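Local coordinates for Lmo1499 protein (Listeria monocytogenes, PDB 4IIW) that probably acts as a membrane-anchored lytic transglycosylase that cuts nascent peptidoglycan strands endolytically and so ends their elongation, at residues T40-A45 with A82-L87; V262-G267 with S282-Y287; Y175-T180 with K199-N204; R239-S244 with E312-L317. All blocks are in the same frame, centred on the assembly; numbering follows the deposited sequence.

Contact 1 (T40-A45 with A82-L87)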
loop_
_atom_site.group_PDB
_atom_site.type_symbol
_atom_site.label_atom_id
_atom_site.label_comp_id
_atom_site.label_asym_id
_atom_site.label_seq_id
_atom_site.Cartn_x
_atom_site.Cartn_y
_atom_site.Cartn_z
ATOM N N THR B 40 -2.471 -23.434 16.131
ATOM C CA THR B 40 -1.322 -24.064 15.529
ATOM C C THR B 40 -1.565 -24.150 14.031
ATOM O O THR B 40 -2.594 -24.661 13.603
ATOM C CB THR B 40 -1.069 -25.474 16.111
ATOM O OG1 THR B 40 -2.130 -26.350 15.713
ATOM C CG2 THR B 40 -0.968 -25.433 17.655
ATOM N N VAL B 41 -0.636 -23.624 13.241
ATOM C CA VAL B 41 -0.758 -23.677 11.789
ATOM C C VAL B 41 0.391 -24.507 11.240
ATOM O O VAL B 41 1.462 -24.554 11.831
ATOM C CB VAL B 41 -0.760 -22.252 11.096
ATOM C CG1 VAL B 41 -1.602 -21.250 11.899
ATOM C CG2 VAL B 41 0.640 -21.711 10.917
ATOM N N GLU B 42 0.166 -25.137 10.089
ATOM C CA GLU B 42 1.167 -25.975 9.455
ATOM C C GLU B 42 1.496 -25.476 8.061
ATOM O O GLU B 42 0.615 -25.371 7.206
ATOM C CB GLU B 42 0.660 -27.400 9.374
ATOM C CG GLU B 42 0.241 -27.946 10.720
ATOM C CD GLU B 42 -0.013 -29.450 10.693
ATOM O OE1 GLU B 42 -0.637 -29.929 9.716
ATOM O OE2 GLU B 42 0.402 -30.142 11.657
ATOM N N ILE B 43 2.770 -25.169 7.839
ATOM C CA ILE B 43 3.233 -24.699 6.544
ATOM C C ILE B 43 4.016 -25.831 5.895
ATOM O O ILE B 43 5.110 -26.153 6.345
ATOM C CB ILE B 43 4.146 -23.465 6.664
ATOM C CG1 ILE B 43 3.469 -22.368 7.486
ATOM C CG2 ILE B 43 4.501 -22.964 5.305
ATOM C CD1 ILE B 43 2.079 -22.036 7.029
ATOM N N PRO B 44 3.448 -26.446 4.849
ATOM C CA PRO B 44 4.142 -27.537 4.201
ATOM C C PRO B 44 5.369 -27.087 3.433
ATOM O O PRO B 44 5.433 -25.964 2.983
ATOM C CB PRO B 44 3.094 -28.112 3.227
ATOM C CG PRO B 44 1.784 -27.514 3.611
ATOM C CD PRO B 44 2.093 -26.235 4.302
ATOM N N ALA B 45 6.333 -27.983 3.283
ATOM C CA ALA B 45 7.530 -27.693 2.512
ATOM C C ALA B 45 7.124 -27.239 1.106
ATOM O O ALA B 45 6.142 -27.727 0.547
ATOM C CB ALA B 45 8.420 -28.931 2.425
ATOM N N ALA B 82 9.354 -23.656 6.380
ATOM C CA ALA B 82 8.212 -24.568 6.518
ATOM C C ALA B 82 8.185 -25.133 7.947
ATOM O O ALA B 82 9.188 -25.084 8.644
ATOM C CB ALA B 82 8.307 -25.713 5.497
ATOM N N GLY B 83 7.042 -25.647 8.384
ATOM C CA GLY B 83 6.928 -26.263 9.721
ATOM C C GLY B 83 5.663 -25.923 10.486
ATOM O O GLY B 83 4.723 -25.325 9.947
ATOM N N ASN B 84 5.646 -26.294 11.755
ATOM C CA ASN B 84 4.500 -26.050 12.634
ATOM C C ASN B 84 4.787 -24.895 13.592
ATOM O O ASN B 84 5.800 -24.900 14.288
ATOM C CB ASN B 84 4.161 -27.321 13.415
ATOM C CG ASN B 84 3.853 -28.502 12.501
ATOM O OD1 ASN B 84 3.344 -28.325 11.388
ATOM N ND2 ASN B 84 4.165 -29.705 12.962
ATOM N N TYR B 85 3.884 -23.910 13.611
ATOM C CA TYR B 85 4.014 -22.709 14.435
ATOM C C TYR B 85 2.798 -22.486 15.348
ATOM O O TYR B 85 1.682 -22.857 14.993
ATOM C CB TYR B 85 4.137 -21.493 13.512
ATOM C CG TYR B 85 5.349 -21.513 12.601
ATOM C CD1 TYR B 85 6.553 -20.923 13.000
ATOM C CD2 TYR B 85 5.300 -22.126 11.344
ATOM C CE1 TYR B 85 7.668 -20.937 12.176
ATOM C CE2 TYR B 85 6.427 -22.143 10.503
ATOM C CZ TYR B 85 7.599 -21.542 10.931
ATOM O OH TYR B 85 8.720 -21.569 10.145
ATOM N N GLU B 86 3.020 -21.904 16.532
ATOM C CA GLU B 86 1.910 -21.496 17.411
ATOM C C GLU B 86 1.784 -19.995 17.303
ATOM O O GLU B 86 2.624 -19.242 17.795
ATOM C CB GLU B 86 2.057 -21.932 18.871
ATOM C CG GLU B 86 1.556 -23.355 19.112
ATOM C CD GLU B 86 1.573 -23.779 20.579
ATOM O OE1 GLU B 86 1.578 -25.005 20.832
ATOM O OE2 GLU B 86 1.586 -22.898 21.474
ATOM N N LEU B 87 0.726 -19.585 16.625
ATOM C CA LEU B 87 0.439 -18.195 16.375
ATOM C C LEU B 87 -0.853 -17.832 17.077
ATOM O O LEU B 87 -1.652 -18.694 17.432
ATOM C CB LEU B 87 0.284 -17.964 14.863
ATOM C CG LEU B 87 1.429 -18.470 13.977
ATOM C CD1 LEU B 87 1.070 -18.350 12.517
ATOM C CD2 LEU B 87 2.730 -17.728 14.280
#

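Contact 2 (V262-G267 with S282-Y287)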
loop_
_atom_site.group_PDB
_atom_site.type_symbol
_atom_site.label_atom_id
_atom_site.label_comp_id
_atom_site.label_asym_id
_atom_site.label_seq_id
_atom_site.Cartn_x
_atom_site.Cartn_y
_atom_site.Cartn_z
ATOM N N VAL B 262 9.640 -53.986 0.431
ATOM C CA VAL B 262 10.124 -53.399 -0.815
ATOM C C VAL B 262 10.356 -51.888 -0.613
ATOM O O VAL B 262 11.399 -51.349 -0.996
ATOM C CB VAL B 262 9.148 -53.646 -1.981
ATOM C CG1 VAL B 262 9.532 -52.798 -3.195
ATOM C CG2 VAL B 262 9.112 -55.118 -2.327
ATOM N N LEU B 263 9.388 -51.214 0.001
ATOM C CA LEU B 263 9.510 -49.784 0.259
ATOM C C LEU B 263 10.710 -49.508 1.162
ATOM O O LEU B 263 11.458 -48.557 0.937
ATOM C CB LEU B 263 8.227 -49.217 0.889
ATOM C CG LEU B 263 6.943 -49.255 0.049
ATOM C CD1 LEU B 263 5.781 -48.705 0.851
ATOM C CD2 LEU B 263 7.094 -48.496 -1.280
ATOM N N TYR B 264 10.900 -50.338 2.184
ATOM C CA TYR B 264 12.031 -50.153 3.072
ATOM C C TYR B 264 13.342 -50.359 2.306
ATOM O O TYR B 264 14.323 -49.653 2.550
ATOM C CB TYR B 264 11.958 -51.075 4.277
ATOM C CG TYR B 264 13.123 -50.874 5.204
ATOM C CD1 TYR B 264 13.137 -49.814 6.112
ATOM C CD2 TYR B 264 14.226 -51.722 5.161
ATOM C CE1 TYR B 264 14.215 -49.613 6.966
ATOM C CE2 TYR B 264 15.309 -51.524 6.006
ATOM C CZ TYR B 264 15.297 -50.472 6.906
ATOM O OH TYR B 264 16.363 -50.287 7.733
ATOM N N ALA B 265 13.347 -51.312 1.378
ATOM C CA ALA B 265 14.516 -51.577 0.541
ATOM C C ALA B 265 14.942 -50.308 -0.200
ATOM O O ALA B 265 16.139 -50.015 -0.301
ATOM C CB ALA B 265 14.216 -52.686 -0.456
ATOM N N LEU B 266 13.959 -49.564 -0.709
ATOM C CA LEU B 266 14.212 -48.313 -1.431
ATOM C C LEU B 266 14.421 -47.126 -0.493
ATOM O O LEU B 266 14.623 -46.000 -0.959
ATOM C CB LEU B 266 13.038 -47.981 -2.345
ATOM C CG LEU B 266 12.704 -48.938 -3.488
ATOM C CD1 LEU B 266 11.420 -48.492 -4.131
ATOM C CD2 LEU B 266 13.823 -49.004 -4.517
ATOM N N GLY B 267 14.364 -47.365 0.817
ATOM C CA GLY B 267 14.512 -46.293 1.797
ATOM C C GLY B 267 13.589 -45.162 1.414
ATOM O O GLY B 267 14.008 -44.012 1.325
ATOM N N SER B 282 17.843 -56.067 -3.730
ATOM C CA SER B 282 18.122 -55.893 -2.295
ATOM C C SER B 282 17.684 -57.113 -1.497
ATOM O O SER B 282 16.599 -57.645 -1.729
ATOM C CB SER B 282 17.393 -54.663 -1.731
ATOM O OG SER B 282 17.559 -54.555 -0.319
ATOM N N PRO B 283 18.513 -57.545 -0.536
ATOM C CA PRO B 283 18.129 -58.689 0.274
ATOM C C PRO B 283 16.815 -58.441 1.031
ATOM O O PRO B 283 16.153 -59.392 1.437
ATOM C CB PRO B 283 19.295 -58.842 1.242
ATOM C CG PRO B 283 20.422 -58.133 0.610
ATOM C CD PRO B 283 19.843 -57.032 -0.178
ATOM N N TYR B 284 16.451 -57.174 1.225
ATOM C CA TYR B 284 15.198 -56.838 1.898
ATOM C C TYR B 284 13.951 -57.074 1.026
ATOM O O TYR B 284 12.834 -57.162 1.551
ATOM C CB TYR B 284 15.241 -55.393 2.411
ATOM C CG TYR B 284 16.007 -55.285 3.706
ATOM C CD1 TYR B 284 17.392 -55.220 3.716
ATOM C CD2 TYR B 284 15.342 -55.284 4.919
ATOM C CE1 TYR B 284 18.096 -55.149 4.895
ATOM C CE2 TYR B 284 16.038 -55.206 6.115
ATOM C CZ TYR B 284 17.424 -55.141 6.096
ATOM O OH TYR B 284 18.122 -55.063 7.276
ATOM N N ASN B 285 14.148 -57.174 -0.291
ATOM C CA ASN B 285 13.058 -57.406 -1.227
ATOM C C ASN B 285 12.492 -58.826 -1.126
ATOM O O ASN B 285 13.055 -59.786 -1.696
ATOM C CB ASN B 285 13.547 -57.160 -2.643
ATOM C CG ASN B 285 12.470 -57.344 -3.655
ATOM O OD1 ASN B 285 11.336 -57.666 -3.302
ATOM N ND2 ASN B 285 12.805 -57.144 -4.935
ATOM N N THR B 286 11.361 -58.954 -0.432
ATOM C CA THR B 286 10.735 -60.262 -0.223
ATOM C C THR B 286 9.977 -60.793 -1.436
ATOM O O THR B 286 9.359 -61.850 -1.363
ATOM C CB THR B 286 9.831 -60.266 1.003
ATOM O OG1 THR B 286 8.840 -59.233 0.873
ATOM C CG2 THR B 286 10.670 -60.038 2.269
ATOM N N TYR B 287 10.004 -60.048 -2.537
ATOM C CA TYR B 287 9.458 -60.527 -3.797
ATOM C C TYR B 287 10.540 -61.309 -4.543
ATOM O O TYR B 287 10.229 -62.193 -5.339
ATOM C CB TYR B 287 8.967 -59.374 -4.667
ATOM C CG TYR B 287 7.595 -58.877 -4.299
ATOM C CD1 TYR B 287 7.408 -58.019 -3.224
ATOM C CD2 TYR B 287 6.478 -59.262 -5.038
ATOM C CE1 TYR B 287 6.148 -57.565 -2.888
ATOM C CE2 TYR B 287 5.214 -58.808 -4.714
ATOM C CZ TYR B 287 5.054 -57.961 -3.635
ATOM O OH TYR B 287 3.796 -57.512 -3.301
#

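Contact 3 (Y175-T180 with K199-N204). With SO4 (sulfate ion), chain O.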
loop_
_atom_site.group_PDB
_atom_site.type_symbol
_atom_site.label_atom_id
_atom_site.label_comp_id
_atom_site.label_asym_id
_atom_site.label_seq_id
_atom_site.Cartn_x
_atom_site.Cartn_y
_atom_site.Cartn_z
ATOM N N TYR B 175 15.240 -51.735 16.830
ATOM C CA TYR B 175 15.672 -51.821 18.233
ATOM C C TYR B 175 15.406 -50.584 19.104
ATOM O O TYR B 175 15.702 -50.581 20.284
ATOM C CB TYR B 175 17.138 -52.217 18.281
ATOM C CG TYR B 175 17.379 -53.637 17.863
ATOM C CD1 TYR B 175 17.519 -53.985 16.520
ATOM C CD2 TYR B 175 17.480 -54.643 18.807
ATOM C CE1 TYR B 175 17.755 -55.309 16.141
ATOM C CE2 TYR B 175 17.713 -55.967 18.435
ATOM C CZ TYR B 175 17.856 -56.295 17.109
ATOM O OH TYR B 175 18.092 -57.622 16.772
ATOM N N LEU B 176 14.826 -49.545 18.522
ATOM C CA LEU B 176 14.445 -48.340 19.275
ATOM C C LEU B 176 12.935 -48.431 19.556
ATOM O O LEU B 176 12.112 -48.229 18.673
ATOM C CB LEU B 176 14.809 -47.088 18.481
ATOM C CG LEU B 176 16.314 -46.783 18.405
ATOM C CD1 LEU B 176 17.128 -47.966 17.983
ATOM C CD2 LEU B 176 16.549 -45.603 17.478
ATOM N N TYR B 177 12.589 -48.731 20.804
ATOM C CA TYR B 177 11.200 -48.990 21.203
ATOM C C TYR B 177 10.274 -47.786 21.064
ATOM O O TYR B 177 10.682 -46.650 21.327
ATOM C CB TYR B 177 11.190 -49.482 22.664
ATOM C CG TYR B 177 9.917 -50.171 23.107
ATOM C CD1 TYR B 177 9.649 -51.492 22.731
ATOM C CD2 TYR B 177 8.984 -49.522 23.930
ATOM C CE1 TYR B 177 8.473 -52.140 23.129
ATOM C CE2 TYR B 177 7.802 -50.180 24.346
ATOM C CZ TYR B 177 7.562 -51.480 23.938
ATOM O OH TYR B 177 6.413 -52.124 24.324
ATOM N N PRO B 178 9.018 -48.030 20.643
ATOM C CA PRO B 178 8.055 -46.957 20.573
ATOM C C PRO B 178 7.452 -46.667 21.956
ATOM O O PRO B 178 6.867 -47.537 22.569
ATOM C CB PRO B 178 6.998 -47.482 19.599
ATOM C CG PRO B 178 7.095 -48.932 19.646
ATOM C CD PRO B 178 8.460 -49.300 20.144
ATOM N N ALA B 179 7.625 -45.439 22.423
ATOM C CA ALA B 179 7.139 -44.982 23.714
ATOM C C ALA B 179 7.356 -43.472 23.777
ATOM O O ALA B 179 7.760 -42.851 22.789
ATOM C CB ALA B 179 7.892 -45.678 24.851
ATOM N N THR B 180 7.066 -42.883 24.926
ATOM C CA THR B 180 7.266 -41.465 25.138
ATOM C C THR B 180 8.451 -41.354 26.034
ATOM O O THR B 180 8.507 -42.020 27.035
ATOM C CB THR B 180 6.051 -40.818 25.798
ATOM O OG1 THR B 180 4.953 -40.889 24.893
ATOM C CG2 THR B 180 6.313 -39.354 26.118
ATOM N N LYS B 199 17.266 -49.316 25.575
ATOM C CA LYS B 199 16.978 -49.820 26.908
ATOM C C LYS B 199 15.500 -50.151 27.052
ATOM O O LYS B 199 15.148 -51.151 27.669
ATOM C CB LYS B 199 17.420 -48.803 27.970
ATOM C CG LYS B 199 16.792 -49.004 29.332
ATOM C CD LYS B 199 17.584 -48.367 30.433
ATOM C CE LYS B 199 17.886 -46.921 30.201
ATOM N NZ LYS B 199 18.723 -46.379 31.311
ATOM N N ALA B 200 14.631 -49.318 26.500
ATOM C CA ALA B 200 13.198 -49.595 26.584
ATOM C C ALA B 200 12.889 -50.938 25.900
ATOM O O ALA B 200 12.092 -51.730 26.406
ATOM C CB ALA B 200 12.386 -48.473 25.959
ATOM N N THR B 201 13.531 -51.200 24.761
ATOM C CA THR B 201 13.288 -52.449 24.053
ATOM C C THR B 201 13.675 -53.611 24.962
ATOM O O THR B 201 12.887 -54.515 25.173
ATOM C CB THR B 201 14.065 -52.539 22.717
ATOM O OG1 THR B 201 13.562 -51.563 21.780
ATOM C CG2 THR B 201 13.952 -53.971 22.116
ATOM N N ASP B 202 14.883 -53.543 25.520
ATOM C CA ASP B 202 15.412 -54.556 26.419
ATOM C C ASP B 202 14.466 -54.809 27.590
ATOM O O ASP B 202 14.195 -55.952 27.916
ATOM C CB ASP B 202 16.797 -54.124 26.939
ATOM C CG ASP B 202 17.465 -55.183 27.826
ATOM O OD1 ASP B 202 17.860 -56.256 27.297
ATOM O OD2 ASP B 202 17.649 -54.911 29.040
ATOM N N VAL B 203 13.964 -53.747 28.212
ATOM C CA VAL B 203 13.056 -53.875 29.338
ATOM C C VAL B 203 11.716 -54.464 28.958
ATOM O O VAL B 203 11.168 -55.304 29.662
ATOM C CB VAL B 203 12.719 -52.499 29.937
ATOM C CG1 VAL B 203 11.623 -52.634 31.005
ATOM C CG2 VAL B 203 13.983 -51.814 30.485
ATOM N N ASN B 204 11.199 -54.029 27.823
ATOM C CA ASN B 204 9.841 -54.368 27.431
ATOM C C ASN B 204 9.631 -55.675 26.721
ATOM O O ASN B 204 8.487 -56.063 26.506
ATOM C CB ASN B 204 9.235 -53.192 26.653
ATOM C CG ASN B 204 9.018 -51.963 27.551
ATOM O OD1 ASN B 204 8.381 -52.059 28.599
ATOM N ND2 ASN B 204 9.550 -50.823 27.149
HETATM S S SO4 O . 4.833 -44.919 27.216
HETATM O O1 SO4 O . 5.441 -45.681 28.304
HETATM O O2 SO4 O . 5.836 -44.029 26.655
HETATM O O3 SO4 O . 4.348 -45.832 26.185
HETATM O O4 SO4 O . 3.706 -44.142 27.727
#

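Contact 4 (R239-S244 with E312-L317)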
loop_
_atom_site.group_PDB
_atom_site.type_symbol
_atom_site.label_atom_id
_atom_site.label_comp_id
_atom_site.label_asym_id
_atom_site.label_seq_id
_atom_site.Cartn_x
_atom_site.Cartn_y
_atom_site.Cartn_z
ATOM N N ARG B 239 -3.883 -59.284 13.695
ATOM C CA ARG B 239 -2.477 -59.485 13.430
ATOM C C ARG B 239 -2.023 -60.927 13.606
ATOM O O ARG B 239 -1.045 -61.340 13.013
ATOM C CB ARG B 239 -1.680 -58.567 14.343
ATOM C CG ARG B 239 -1.822 -57.073 13.996
ATOM C CD ARG B 239 -1.198 -56.206 15.080
ATOM N NE ARG B 239 -0.639 -54.943 14.588
ATOM C CZ ARG B 239 -1.216 -53.743 14.660
ATOM N NH1 ARG B 239 -2.422 -53.575 15.215
ATOM N NH2 ARG B 239 -0.558 -52.693 14.171
ATOM N N LYS B 240 -2.723 -61.694 14.421
ATOM C CA LYS B 240 -2.362 -63.091 14.602
ATOM C C LYS B 240 -2.648 -63.931 13.341
ATOM O O LYS B 240 -2.067 -65.002 13.180
ATOM C CB LYS B 240 -3.055 -63.682 15.826
ATOM C CG LYS B 240 -2.555 -63.097 17.111
ATOM C CD LYS B 240 -3.257 -63.678 18.324
ATOM C CE LYS B 240 -2.789 -62.983 19.598
ATOM N NZ LYS B 240 -3.577 -63.415 20.793
HETATM N N MSE B 241 -3.557 -63.462 12.480
HETATM C CA MSE B 241 -3.837 -64.132 11.210
HETATM C C MSE B 241 -2.781 -63.707 10.215
HETATM O O MSE B 241 -2.274 -64.523 9.454
HETATM C CB MSE B 241 -5.223 -63.792 10.648
HETATM C CG MSE B 241 -6.373 -64.620 11.191
HETATM SE SE MSE B 241 -6.200 -66.500 10.726
HETATM C CE MSE B 241 -7.905 -67.088 11.489
ATOM N N ILE B 242 -2.450 -62.427 10.208
ATOM C CA ILE B 242 -1.397 -61.957 9.332
ATOM C C ILE B 242 -0.135 -62.757 9.628
ATOM O O ILE B 242 0.541 -63.236 8.715
ATOM C CB ILE B 242 -1.111 -60.475 9.528
ATOM C CG1 ILE B 242 -2.294 -59.649 9.022
ATOM C CG2 ILE B 242 0.156 -60.065 8.778
ATOM C CD1 ILE B 242 -2.177 -58.140 9.339
ATOM N N ALA B 243 0.170 -62.920 10.908
ATOM C CA ALA B 243 1.344 -63.685 11.286
ATOM C C ALA B 243 1.262 -65.128 10.776
ATOM O O ALA B 243 2.250 -65.659 10.269
ATOM C CB ALA B 243 1.548 -63.658 12.787
ATOM N N SER B 244 0.094 -65.758 10.869
ATOM C CA SER B 244 -0.022 -67.148 10.438
ATOM C C SER B 244 0.240 -67.298 8.954
ATOM O O SER B 244 0.827 -68.286 8.532
ATOM C CB SER B 244 -1.379 -67.738 10.774
ATOM O OG SER B 244 -2.382 -67.195 9.953
ATOM N N GLU B 312 -2.002 -67.575 14.892
ATOM C CA GLU B 312 -3.106 -68.509 14.839
ATOM C C GLU B 312 -2.767 -69.667 13.900
ATOM O O GLU B 312 -2.065 -69.496 12.906
ATOM C CB GLU B 312 -4.394 -67.818 14.398
ATOM C CG GLU B 312 -4.868 -66.747 15.368
ATOM C CD GLU B 312 -6.308 -66.325 15.135
ATOM O OE1 GLU B 312 -7.027 -67.039 14.402
ATOM O OE2 GLU B 312 -6.727 -65.287 15.699
ATOM N N LYS B 313 -3.261 -70.853 14.234
ATOM C CA LYS B 313 -3.023 -72.038 13.426
ATOM C C LYS B 313 -4.071 -72.005 12.336
ATOM O O LYS B 313 -5.256 -72.128 12.630
ATOM C CB LYS B 313 -3.169 -73.311 14.280
ATOM C CG LYS B 313 -2.267 -73.353 15.551
ATOM C CD LYS B 313 -0.751 -73.478 15.244
ATOM C CE LYS B 313 -0.399 -74.865 14.662
ATOM N NZ LYS B 313 1.062 -75.084 14.454
ATOM N N SER B 314 -3.655 -71.805 11.088
ATOM C CA SER B 314 -4.615 -71.756 9.978
ATOM C C SER B 314 -4.008 -72.157 8.632
ATOM O O SER B 314 -2.790 -72.306 8.496
ATOM C CB SER B 314 -5.218 -70.358 9.854
ATOM O OG SER B 314 -4.282 -69.463 9.294
ATOM N N ASP B 315 -4.882 -72.303 7.637
ATOM C CA ASP B 315 -4.488 -72.683 6.281
ATOM C C ASP B 315 -4.430 -71.497 5.311
ATOM O O ASP B 315 -4.392 -71.689 4.098
ATOM C CB ASP B 315 -5.483 -73.717 5.745
ATOM C CG ASP B 315 -5.526 -74.969 6.588
ATOM O OD1 ASP B 315 -4.449 -75.412 7.041
ATOM O OD2 ASP B 315 -6.631 -75.523 6.783
ATOM N N TYR B 316 -4.409 -70.274 5.827
ATOM C CA TYR B 316 -4.393 -69.107 4.950
ATOM C C TYR B 316 -2.979 -68.819 4.448
ATOM O O TYR B 316 -2.018 -68.909 5.196
ATOM C CB TYR B 316 -5.013 -67.886 5.649
ATOM C CG TYR B 316 -6.449 -68.126 6.107
ATOM C CD1 TYR B 316 -7.488 -68.249 5.183
ATOM C CD2 TYR B 316 -6.766 -68.218 7.463
ATOM C CE1 TYR B 316 -8.799 -68.471 5.597
ATOM C CE2 TYR B 316 -8.082 -68.439 7.887
ATOM C CZ TYR B 316 -9.090 -68.564 6.949
ATOM O OH TYR B 316 -10.387 -68.782 7.367
ATOM N N LEU B 317 -2.871 -68.508 3.161
ATOM C CA LEU B 317 -1.592 -68.214 2.522
ATOM C C LEU B 317 -1.590 -66.856 1.809
ATOM O O LEU B 317 -0.552 -66.434 1.294
ATOM C CB LEU B 317 -1.251 -69.312 1.505
ATOM C CG LEU B 317 -1.090 -70.740 2.042
ATOM C CD1 LEU B 317 -0.867 -71.733 0.912
ATOM C CD2 LEU B 317 0.056 -70.793 3.020
#

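Contact 1 (T40-A45 with A82-L87)
Val41 turns CG1 anti to its carbonyl carbon (chi1 -41°), which drops CG2 between the backbone N and C, next to Leu87. Leu87 likewise sets CG anti to its own carbonyl carbon and extends from there (chi2 172°), so that its CD1 swings back across the strand pair and meets Val41 CG2 at 3.7 Å, the two side chains crossing at about a right angle. On the same face the Tyr85 ring stands obliquely beside Ile43, CE2 lying 4.2 Å from Ile43 CG1, and its hydroxyl is held by the carbonyl of Lys81. The backbones carry the rest of the grip. Val41 and Tyr85 form one hydrogen-bonded antiparallel pair, with Val41 N to Tyr85 O at 3.0 Å and Tyr85 N to Val41 O at 3.1 Å. Ile43 and Gly83 form the next, Ile43 N to Gly83 O and Gly83 N to Ile43 O both measuring 2.9 Å. Thr40 with Glu86 and Glu42 with Asn84 are the non-hydrogen-bonded pairs, and their side chains run alongside each other on the exposed face. There Asn84 turns its OD1 onto the aliphatic part of Glu42, 3.2 Å from CG, with amide and carboxylate nearly parallel. Helix 49-58, through Ile52, Ile55 and Leu56, and helix 93-102, through Met100, cover Ile43, Tyr85 and Leu87, while Lys59 and Val61 meet Val41. Two helices lie between the paired strands, giving the beta-alpha-alpha-beta order of a LysM fold, consistent with the LysM-like subdomain of MltG relatives.

Contact 2 (V262-G267 with S282-Y287)
Tyr264 and Tyr284 meet ring to ring: Tyr264 CE2 lies over one face of the Tyr284 ring, near its rim, and the two CD2 atoms of Tyr264 and Tyr284 are 3.7 Å apart. The planes stand 54° from each other, an oblique pair. Beside it, Ala265 points its CB at the loop and rests 4.1 Å from Tyr284 CB and 3.8 Å from Ser282 OG. One turn earlier, Val262 sets CG1 opposite its backbone N (chi1 169°), which leaves CG2 beside the N, and that methyl touches both Tyr287 CD1 and Asn285 OD1.

The loop is shaped from within. Ser282 OG accepts Tyr284 N in an ST turn, inside a type I turn closed by Asn285 N to Ser282 O. Asn285 OD1 takes Tyr287 N at 2.8 Å, an Asx turn, while its ND2 donates to the carbonyls of Val280 and Leu278. Gly267 ends helix 259-265 in a Schellman motif.

No hydrogen bond joins the two segments, so apolar and aromatic surface does the joining. The hydroxyls of Tyr264 and Tyr287 are hydrogen-bonded outside it, to Glu173 and Asp259; the latter bond probably helps to hold Tyr287, whose side chain is about 7 Å from that of Glu232, predicted to be important for catalysis.

Contact 3 (Y175-T180 with K199-N204)
Tyr177 and helix 190-204 make the close-packed part of this contact. The ring leaves the backbone with CG anti to N (chi1 -163°), and this carries it along the helix end, where Asn204 covers one of its faces. Asn204 ND2 sits 3.4 Å from Tyr177 CE2, and Asn204 CB lies 4.0 Å from the centroid of the Tyr177 ring, a CH-pi contact over the face. The amide plane is tilted 29° from the ring, with ND2 over the rim near CD2 and CE2 rather than over the centre. Pro178 CD closes on the opposite face, which leaves the tyrosine sandwiched between its own neighbour and the helix. Further in, Tyr177 CB meets Ala200 CB at 3.6 Å.

The buried anchor is Thr201, whose hydroxyl donates to the carbonyl of Tyr175, OG1 to O 2.8 Å, coming from well above the carbonyl plane. Tyr175 itself is tethered at its far end to His220. In the fold, the loop thus clamped on the last turns of helix 190-204 runs straight on into strand 180-181, half of a small antiparallel pair with strand 111-112.

Toward that strand the packing thins out. Ala179 and Thr180 have left the helix behind, and a sulfate, probably from the crystallisation liquor, lies against them instead. It is modelled with O2 only 2.4 Å from Thr180 N, too short to be taken at face value, although the N-H does point at it. The Thr180 hydroxyl makes a weak hydrogen bond to Lys327 of the second subunit, and Asn204, back at the ring, remains partly open to solvent.

Contact 4 (R239-S244 with E312-L317)
Glu312 N gives its hydrogen to Lys240 O, 3.1 Å away and nearly straight at the hydrogen (170°), though it comes from above the carbonyl plane. The same oxygen receives Ser244 N from the other face, at 3.3 Å, so one helical carbonyl serves both its own helix and the incoming loop. A short chain of hydrogen bonds follows: Ser314 OG donates to Ser244 OG at 3.0 Å, and Ser244 OG in turn donates to Met241 O at 2.7 Å. That is possible because Ser244 OG is folded between its backbone N and C (chi1 72°).

Packing takes over from there. Glu312 lays CG on Lys240 CB at 3.6 Å, but the two charged ends stay too far apart to pair. The Glu312 carboxylate instead lies close to that of Asp238, which would probably raise its proton affinity. Met241, a selenomethionine, bends at chi2 and brings SE to 3.7 Å from Tyr316 CD2. This is a Met-aromatic contact made obliquely to the ring.

Asn248, a turn further along helix 239-251, binds the carbonyls of Ser314 and Tyr316, and Arg249 binds that of Leu317. The loop is therefore laid along this helix on its way from helix 302-309 to strand 318-321, while Phe330 of the partner strand 328-331 packs against both Met241 and Tyr316.

Contact 1 comes first along the chain and stands apart: its centre lies 30 Å or more from the others, in the two-stranded N-terminal unit. Contact 3 follows, then contact 4 opens on helix 239-251; contact 2, on the next helix 259-265, both opens and closes before the chain returns at residues 312-317. Contacts 2 and 4 have centres 23 Å apart and nearest atoms about 11 Å apart, and contact 3 is at a similar distance from each. None touches another. Contact 2 is the closer to Glu232, predicted to be important for catalysis, with the Tyr287 side chain about 7 Å from its side chain, against about 11 Å for Met241 of contact 4; contacts 1 and 3 build parts of the fold away from it.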